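DNA polymerase (Pyrobaculum calidifontis, PDB 5MDN) probably catalyses DNA-templated addition of deoxyribonucleotides to a growing DNA strand, as a family B DNA polymerase that also carries an exonuclease domain. Local coordinates at residues Phe168-Tyr173 with Asn233-Pro238; Phe222-Ile227 with Val271-Val276; Phe421-Pro426 with Met510-Tyr515. All coordinates share one frame; numbering follows the deposited sequence.

Contact 1. Residues Phe168-Tyr173 with Asn233-Pro238; sequences FDIEVY and NGFDWP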
# COMPACT_ATOMS: atom_id res chain seq x y z
N PHE A 168 -13.71 -3.72 -12.46
CA PHE A 168 -13.75 -3.08 -13.77
C PHE A 168 -12.33 -2.88 -14.28
O PHE A 168 -11.39 -2.65 -13.51
CB PHE A 168 -14.50 -1.75 -13.73
CG PHE A 168 -13.67 -0.58 -13.28
CD1 PHE A 168 -13.36 -0.40 -11.94
CD2 PHE A 168 -13.21 0.35 -14.19
CE1 PHE A 168 -12.60 0.68 -11.52
CE2 PHE A 168 -12.45 1.43 -13.78
CZ PHE A 168 -12.15 1.60 -12.45
N ASP A 169 -12.18 -2.99 -15.60
CA ASP A 169 -10.92 -2.79 -16.29
C ASP A 169 -11.18 -2.00 -17.56
O ASP A 169 -12.26 -2.10 -18.16
CB ASP A 169 -10.24 -4.13 -16.61
CG ASP A 169 -8.80 -3.98 -17.04
OD1 ASP A 169 -7.96 -3.61 -16.20
OD2 ASP A 169 -8.52 -4.22 -18.23
N ILE A 170 -10.19 -1.22 -17.99
CA ILE A 170 -10.29 -0.43 -19.21
C ILE A 170 -9.05 -0.64 -20.06
O ILE A 170 -7.99 -1.03 -19.57
CB ILE A 170 -10.49 1.08 -18.93
CG1 ILE A 170 -9.17 1.73 -18.52
CG2 ILE A 170 -11.55 1.30 -17.85
CD1 ILE A 170 -9.24 3.23 -18.39
N GLU A 171 -9.20 -0.36 -21.35
CA GLU A 171 -8.08 -0.23 -22.26
C GLU A 171 -8.29 0.97 -23.16
O GLU A 171 -9.40 1.19 -23.67
CB GLU A 171 -7.88 -1.50 -23.10
CG GLU A 171 -7.36 -2.70 -22.31
CD GLU A 171 -6.02 -2.44 -21.64
OE1 GLU A 171 -5.25 -1.58 -22.13
OE2 GLU A 171 -5.73 -3.09 -20.61
N VAL A 172 -7.24 1.75 -23.36
CA VAL A 172 -7.30 3.04 -24.03
C VAL A 172 -6.44 2.97 -25.28
O VAL A 172 -5.35 2.39 -25.25
CB VAL A 172 -6.85 4.19 -23.10
CG1 VAL A 172 -6.70 5.48 -23.87
CG2 VAL A 172 -7.82 4.35 -21.94
N TYR A 173 -6.92 3.58 -26.37
CA TYR A 173 -6.32 3.53 -27.70
C TYR A 173 -4.80 3.61 -27.70
O TYR A 173 -4.13 2.63 -28.06
CB TYR A 173 -6.91 4.65 -28.55
CG TYR A 173 -6.63 4.53 -30.03
CD1 TYR A 173 -7.07 3.43 -30.74
CD2 TYR A 173 -5.95 5.53 -30.71
CE1 TYR A 173 -6.83 3.31 -32.10
CE2 TYR A 173 -5.71 5.42 -32.07
CZ TYR A 173 -6.15 4.31 -32.75
OH TYR A 173 -5.90 4.20 -34.10
N ASN A 233 -6.82 3.99 -9.22
CA ASN A 233 -6.50 5.34 -8.78
C ASN A 233 -5.39 5.95 -9.62
O ASN A 233 -5.36 7.17 -9.81
CB ASN A 233 -6.11 5.33 -7.30
CG ASN A 233 -7.29 5.06 -6.38
OD1 ASN A 233 -8.45 5.28 -6.75
ND2 ASN A 233 -7.00 4.57 -5.18
N GLY A 234 -4.46 5.13 -10.11
CA GLY A 234 -3.33 5.65 -10.85
C GLY A 234 -3.67 6.09 -12.26
O GLY A 234 -3.23 7.16 -12.70
N PHE A 235 -4.43 5.28 -12.99
CA PHE A 235 -4.73 5.56 -14.39
C PHE A 235 -6.23 5.64 -14.66
O PHE A 235 -6.70 6.66 -15.18
CB PHE A 235 -4.09 4.51 -15.30
CG PHE A 235 -4.20 4.82 -16.77
CD1 PHE A 235 -5.30 4.38 -17.50
CD2 PHE A 235 -3.22 5.54 -17.42
CE1 PHE A 235 -5.41 4.66 -18.84
CE2 PHE A 235 -3.33 5.82 -18.77
CZ PHE A 235 -4.42 5.38 -19.48
N ASP A 236 -6.99 4.58 -14.36
CA ASP A 236 -8.35 4.45 -14.86
C ASP A 236 -9.23 5.64 -14.46
O ASP A 236 -9.79 6.32 -15.33
CB ASP A 236 -8.97 3.14 -14.36
CG ASP A 236 -8.29 1.92 -14.95
OD1 ASP A 236 -7.28 2.08 -15.67
OD2 ASP A 236 -8.76 0.79 -14.69
N TRP A 237 -9.36 5.89 -13.16
CA TRP A 237 -10.21 7.00 -12.72
C TRP A 237 -9.74 8.35 -13.23
O TRP A 237 -10.58 9.11 -13.74
CB TRP A 237 -10.34 6.99 -11.19
CG TRP A 237 -11.27 5.93 -10.66
CD1 TRP A 237 -10.98 4.99 -9.72
CD2 TRP A 237 -12.63 5.70 -11.05
NE1 TRP A 237 -12.07 4.20 -9.49
CE2 TRP A 237 -13.10 4.61 -10.29
CE3 TRP A 237 -13.50 6.32 -11.96
CZ2 TRP A 237 -14.40 4.12 -10.42
CZ3 TRP A 237 -14.79 5.83 -12.08
CH2 TRP A 237 -15.22 4.74 -11.31
N PRO A 238 -8.46 8.73 -13.13
CA PRO A 238 -8.04 10.01 -13.73
C PRO A 238 -8.34 10.11 -15.22
O PRO A 238 -8.65 11.20 -15.70
CB PRO A 238 -6.53 10.05 -13.46
CG PRO A 238 -6.33 9.18 -12.29
CD PRO A 238 -7.36 8.10 -12.37
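F168, I170 and V172 of strand 165-172 pack against D236, W237 and F235 of helix 232-247, bringing together the first exonuclease motif (D169, E171) and the second (D236) in the RNase H-like exonuclease domain of a family B polymerase. The local strand and helix axes pass 9.3 Å apart at 78°, and no hydrogen bond joins the segments.

The tight part is at the F168 end. CZ of F168 sits over one face of the W237 indole, 3.8 Å from its CE2; the ring planes are inclined by 47°, so the rings meet obliquely. D236, with the largest area buried by the other segment (75 Å²), comes next. With CG anti to its carbonyl carbon (chi1 -67°), its carboxylate reaches back to the strand, where OD1 lies 3.4 Å from CG1 of I170, while CB touches CE2 of F168 at 3.9 Å.

The looser side, where F235 is partly exposed, has methyl groups meeting the ring at its edge: CG2 of V172 and CD1 of I170 both approach CE1 of F235. D169 and D236 bind a magnesium ion in a structure of this protein; in this model one lies about 3 Å from the D169 side chain, but the two-aspartate site is not modelled as occupied. OD1 of D169 and OD2 of D236 are 4.7 Å apart.

Contact 2. Residues Phe222-Ile227 with Val271-Val276; sequences FDPDVI and VGRANV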
# COMPACT_ATOMS: atom_id res chain seq x y z
N PHE A 222 -26.46 -1.92 -11.07
CA PHE A 222 -26.02 -2.93 -10.11
C PHE A 222 -25.96 -2.38 -8.68
O PHE A 222 -26.24 -3.11 -7.73
CB PHE A 222 -24.65 -3.46 -10.53
CG PHE A 222 -24.04 -4.43 -9.56
CD1 PHE A 222 -24.73 -5.57 -9.16
CD2 PHE A 222 -22.77 -4.22 -9.06
CE1 PHE A 222 -24.17 -6.46 -8.27
CE2 PHE A 222 -22.20 -5.12 -8.18
CZ PHE A 222 -22.90 -6.24 -7.78
N ASP A 223 -25.59 -1.10 -8.52
CA ASP A 223 -25.44 -0.44 -7.23
C ASP A 223 -24.40 -1.16 -6.37
O ASP A 223 -24.76 -1.77 -5.35
CB ASP A 223 -26.78 -0.37 -6.48
CG ASP A 223 -26.71 0.53 -5.26
OD1 ASP A 223 -25.80 1.38 -5.19
OD2 ASP A 223 -27.57 0.38 -4.36
N PRO A 224 -23.13 -1.13 -6.74
CA PRO A 224 -22.11 -1.83 -5.96
C PRO A 224 -21.75 -1.09 -4.69
O PRO A 224 -21.80 0.14 -4.62
CB PRO A 224 -20.92 -1.90 -6.92
CG PRO A 224 -21.05 -0.66 -7.73
CD PRO A 224 -22.54 -0.44 -7.90
N ASP A 225 -21.37 -1.86 -3.67
CA ASP A 225 -20.86 -1.29 -2.43
C ASP A 225 -19.36 -1.06 -2.49
O ASP A 225 -18.86 -0.09 -1.91
CB ASP A 225 -21.21 -2.21 -1.25
CG ASP A 225 -22.70 -2.47 -1.14
OD1 ASP A 225 -23.47 -1.50 -0.97
OD2 ASP A 225 -23.10 -3.66 -1.21
N VAL A 226 -18.63 -1.95 -3.16
CA VAL A 226 -17.20 -1.82 -3.37
C VAL A 226 -16.93 -1.83 -4.87
O VAL A 226 -17.49 -2.65 -5.61
CB VAL A 226 -16.41 -2.94 -2.67
CG1 VAL A 226 -14.92 -2.63 -2.67
CG2 VAL A 226 -16.92 -3.14 -1.24
N ILE A 227 -16.06 -0.93 -5.32
CA ILE A 227 -15.57 -0.92 -6.69
C ILE A 227 -14.07 -1.21 -6.65
O ILE A 227 -13.30 -0.43 -6.06
CB ILE A 227 -15.85 0.42 -7.39
CG1 ILE A 227 -17.35 0.58 -7.65
CG2 ILE A 227 -15.08 0.52 -8.70
CD1 ILE A 227 -17.74 1.93 -8.23
N VAL A 271 -18.58 8.67 -3.58
CA VAL A 271 -19.37 8.87 -2.37
C VAL A 271 -20.38 7.75 -2.20
O VAL A 271 -21.08 7.36 -3.15
CB VAL A 271 -20.05 10.25 -2.40
CG1 VAL A 271 -21.08 10.37 -1.29
CG2 VAL A 271 -19.01 11.35 -2.30
N GLY A 272 -20.47 7.22 -0.99
CA GLY A 272 -21.41 6.16 -0.67
C GLY A 272 -20.97 4.77 -1.06
O GLY A 272 -21.80 3.85 -1.04
N ARG A 273 -19.70 4.58 -1.40
CA ARG A 273 -19.18 3.26 -1.71
C ARG A 273 -17.66 3.29 -1.59
O ARG A 273 -17.04 4.35 -1.56
CB ARG A 273 -19.61 2.79 -3.11
CG ARG A 273 -19.76 3.90 -4.14
CD ARG A 273 -20.18 3.33 -5.48
NE ARG A 273 -21.46 2.63 -5.41
CZ ARG A 273 -22.55 2.98 -6.08
NH1 ARG A 273 -22.53 4.04 -6.89
NH2 ARG A 273 -23.67 2.28 -5.95
N ALA A 274 -17.07 2.10 -1.51
CA ALA A 274 -15.64 1.93 -1.28
C ALA A 274 -14.94 1.69 -2.62
O ALA A 274 -15.10 0.63 -3.23
CB ALA A 274 -15.37 0.79 -0.31
N ASN A 275 -14.17 2.68 -3.07
CA ASN A 275 -13.31 2.52 -4.24
C ASN A 275 -11.96 1.99 -3.77
O ASN A 275 -11.17 2.72 -3.16
CB ASN A 275 -13.15 3.84 -4.98
CG ASN A 275 -12.20 3.74 -6.16
OD1 ASN A 275 -12.27 2.79 -6.94
ND2 ASN A 275 -11.32 4.72 -6.29
N VAL A 276 -11.69 0.72 -4.05
CA VAL A 276 -10.45 0.06 -3.65
C VAL A 276 -9.59 -0.15 -4.89
O VAL A 276 -10.07 -0.65 -5.92
CB VAL A 276 -10.73 -1.28 -2.94
CG1 VAL A 276 -9.43 -1.91 -2.47
CG2 VAL A 276 -11.67 -1.07 -1.77
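The guanidinium of R273 has P224 over one face, with CD of the proline 3.5 Å from NH2, and OD1 of D223 at its edge near the plane. Carboxylate and guanidinium planes stand 78° apart, and the salt bridge runs from OD1 to NH2 alone; its modelled length is doubtful. A bend at chi3 (60°) turns NE of R273 onto the carbonyl O of P224, at 2.6 Å and 17° out of the guanidinium plane, and NH2 adds a weak second bond to that oxygen. Replacing R273 with a leucine would probably leave the P224 carbonyl without these donors and D223 without this cation, though D223 also has R255 and R164.

The flat amide of N275 brings OD1 within 3.5 Å of the I227 carbonyl O, two acceptors that do not bond; OD1 instead accepts from W237 NE1, while ND2 is hydrogen-bonded to W268 O.

Beyond R273 along the chain, the segments form the parallel pair 226-229/274-277 at one margin of the RNase H-like sheet. A274 N bonds D225 O at 2.9 Å; I227 N bonds A274 O at 2.8 Å; V276 N bonds I227 O. V226 and A274 share one face of the sheet, where V226 CG1 also meets V276 CG2 at 3.7 Å. I227 and N275 occupy the other, and CD1 of I227 touches the aliphatic CD of R273 at 3.9 Å.

Contact 3. Residues Phe421-Pro426 with Met510-Tyr515; sequences FSSMYP and MANAMY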
# COMPACT_ATOMS: atom_id res chain seq x y z
N PHE A 421 10.47 -13.09 12.96
CA PHE A 421 10.73 -12.52 14.27
C PHE A 421 10.00 -11.19 14.48
O PHE A 421 10.41 -10.40 15.34
CB PHE A 421 12.24 -12.33 14.48
CG PHE A 421 12.93 -13.53 15.06
CD1 PHE A 421 13.36 -14.56 14.24
CD2 PHE A 421 13.17 -13.62 16.42
CE1 PHE A 421 14.00 -15.66 14.76
CE2 PHE A 421 13.81 -14.72 16.95
CZ PHE A 421 14.23 -15.74 16.12
N SER A 422 8.95 -10.93 13.71
CA SER A 422 8.30 -9.62 13.76
C SER A 422 7.57 -9.38 15.08
O SER A 422 7.48 -8.24 15.54
CB SER A 422 7.34 -9.46 12.59
OG SER A 422 8.04 -9.41 11.36
N SER A 423 7.04 -10.44 15.70
CA SER A 423 6.35 -10.28 16.98
C SER A 423 7.30 -9.95 18.12
O SER A 423 6.84 -9.70 19.24
CB SER A 423 5.57 -11.55 17.32
OG SER A 423 4.68 -11.90 16.28
N MET A 424 8.61 -9.94 17.87
CA MET A 424 9.59 -9.60 18.90
C MET A 424 9.42 -8.17 19.39
O MET A 424 9.57 -7.89 20.59
CB MET A 424 11.00 -9.82 18.35
CG MET A 424 12.13 -9.54 19.30
SD MET A 424 13.67 -10.16 18.59
CE MET A 424 13.88 -9.02 17.23
N TYR A 425 9.13 -7.24 18.48
CA TYR A 425 9.16 -5.81 18.79
C TYR A 425 8.03 -5.39 19.74
O TYR A 425 8.29 -4.62 20.67
CB TYR A 425 9.11 -4.99 17.50
CG TYR A 425 10.30 -5.25 16.62
CD1 TYR A 425 11.54 -4.70 16.92
CD2 TYR A 425 10.20 -6.06 15.50
CE1 TYR A 425 12.64 -4.93 16.13
CE2 TYR A 425 11.29 -6.31 14.70
CZ TYR A 425 12.50 -5.74 15.02
OH TYR A 425 13.59 -5.98 14.22
N PRO A 426 6.78 -5.84 19.54
CA PRO A 426 5.78 -5.57 20.59
C PRO A 426 6.16 -6.15 21.93
O PRO A 426 5.98 -5.49 22.96
CB PRO A 426 4.51 -6.21 20.02
CG PRO A 426 4.70 -6.19 18.55
CD PRO A 426 6.17 -6.44 18.35
N MET A 510 -0.83 -4.71 12.36
CA MET A 510 -0.78 -3.38 12.96
C MET A 510 0.13 -3.35 14.18
O MET A 510 0.85 -2.37 14.40
CB MET A 510 -2.19 -2.91 13.31
CG MET A 510 -3.10 -2.77 12.10
SD MET A 510 -2.55 -1.52 10.92
CE MET A 510 -2.39 -0.09 11.98
N ALA A 511 0.10 -4.41 14.99
CA ALA A 511 1.01 -4.50 16.14
C ALA A 511 2.46 -4.55 15.69
O ALA A 511 3.32 -3.83 16.22
CB ALA A 511 0.66 -5.72 16.98
N ASN A 512 2.77 -5.40 14.70
CA ASN A 512 4.15 -5.53 14.23
C ASN A 512 4.61 -4.34 13.40
O ASN A 512 5.81 -4.18 13.20
CB ASN A 512 4.29 -6.82 13.42
CG ASN A 512 4.01 -8.06 14.23
OD1 ASN A 512 4.02 -8.02 15.46
ND2 ASN A 512 3.78 -9.18 13.55
N ALA A 513 3.68 -3.51 12.92
CA ALA A 513 4.05 -2.31 12.18
C ALA A 513 4.55 -1.18 13.08
O ALA A 513 5.13 -0.22 12.58
CB ALA A 513 2.87 -1.82 11.35
N MET A 514 4.29 -1.27 14.39
CA MET A 514 4.68 -0.21 15.32
C MET A 514 6.16 0.13 15.22
O MET A 514 6.54 1.30 15.18
CB MET A 514 4.33 -0.63 16.75
CG MET A 514 4.26 0.52 17.74
SD MET A 514 2.83 1.58 17.45
CE MET A 514 1.51 0.37 17.52
N TYR A 515 7.02 -0.90 15.20
CA TYR A 515 8.47 -0.68 15.22
C TYR A 515 8.93 0.16 14.03
O TYR A 515 9.75 1.06 14.19
CB TYR A 515 9.19 -2.03 15.25
CG TYR A 515 10.68 -1.94 15.02
CD1 TYR A 515 11.52 -1.38 15.97
CD2 TYR A 515 11.25 -2.45 13.86
CE1 TYR A 515 12.89 -1.31 15.76
CE2 TYR A 515 12.61 -2.39 13.64
CZ TYR A 515 13.42 -1.82 14.59
OH TYR A 515 14.78 -1.76 14.36
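The aromatic part is a stack: the rings of Y425 and Y515 lie face to face, with centroids 3.8 Å apart and planes only 11° from parallel. CE1 of Y425 stands over the centre of the Y515 ring, and CD2 of Y515 over the centre of the Y425 ring. CG of Y515, anti to the backbone N (chi1 169°), and CG of Y425, anti to the carbonyl carbon (chi1 -62°), swing the two rings over one another. CE of M424 approaches the second face of Y425, 4.2 Å above its plane and toward the rim.

By sequence, F421-P426 belongs to motif A of the family B palm, following D420, and M510-Y515 to motif B of the fingers; the stack therefore joins two elements that in relatives border the nascent base pair.

Van der Waals contacts make up the rest. The amide of N512 lies beside the turn, with ND2 3.7 Å from CB of S422 and OD1 3.6 Å from CA of S423. CG of P426 comes within 3.6 Å of A511 O.

Polar links run within or beyond the segments, none between them. S422 O and N512 OD1 are 3.5 Å apart but both are acceptors. S422 OG is hydrogen-bonded to D420 OD1, N512 O receives the hydroxyl of Y400, and Y425 OH makes a weak bond to T561 O. A type I turn from F421 to M424 closes through M424 N and F421 O, 3.1 Å apart.

How the contacts relate
Contacts 1 and 2 belong to one exonuclease core: strands 165-172 and 226-229 are neighbours in the sheet, and helix 232-247 follows the second of them. Their centres are about 17 Å apart, yet they touch. W237 NE1 lies 2.9 Å from N275 OD1, a probable hydrogen bond, and F168 CE1 is 3.8 Å from I227 CG2. Contact 1 holds the exonuclease metal ligands, whereas contact 2 adjoins the separate magnesium site of D7 and D363, the N275 side chain being about 5 Å from that of D363. Contact 3 belongs to the polymerase region, its centre about 36 Å from that of contact 1 and about 33 Å from that of contact 2.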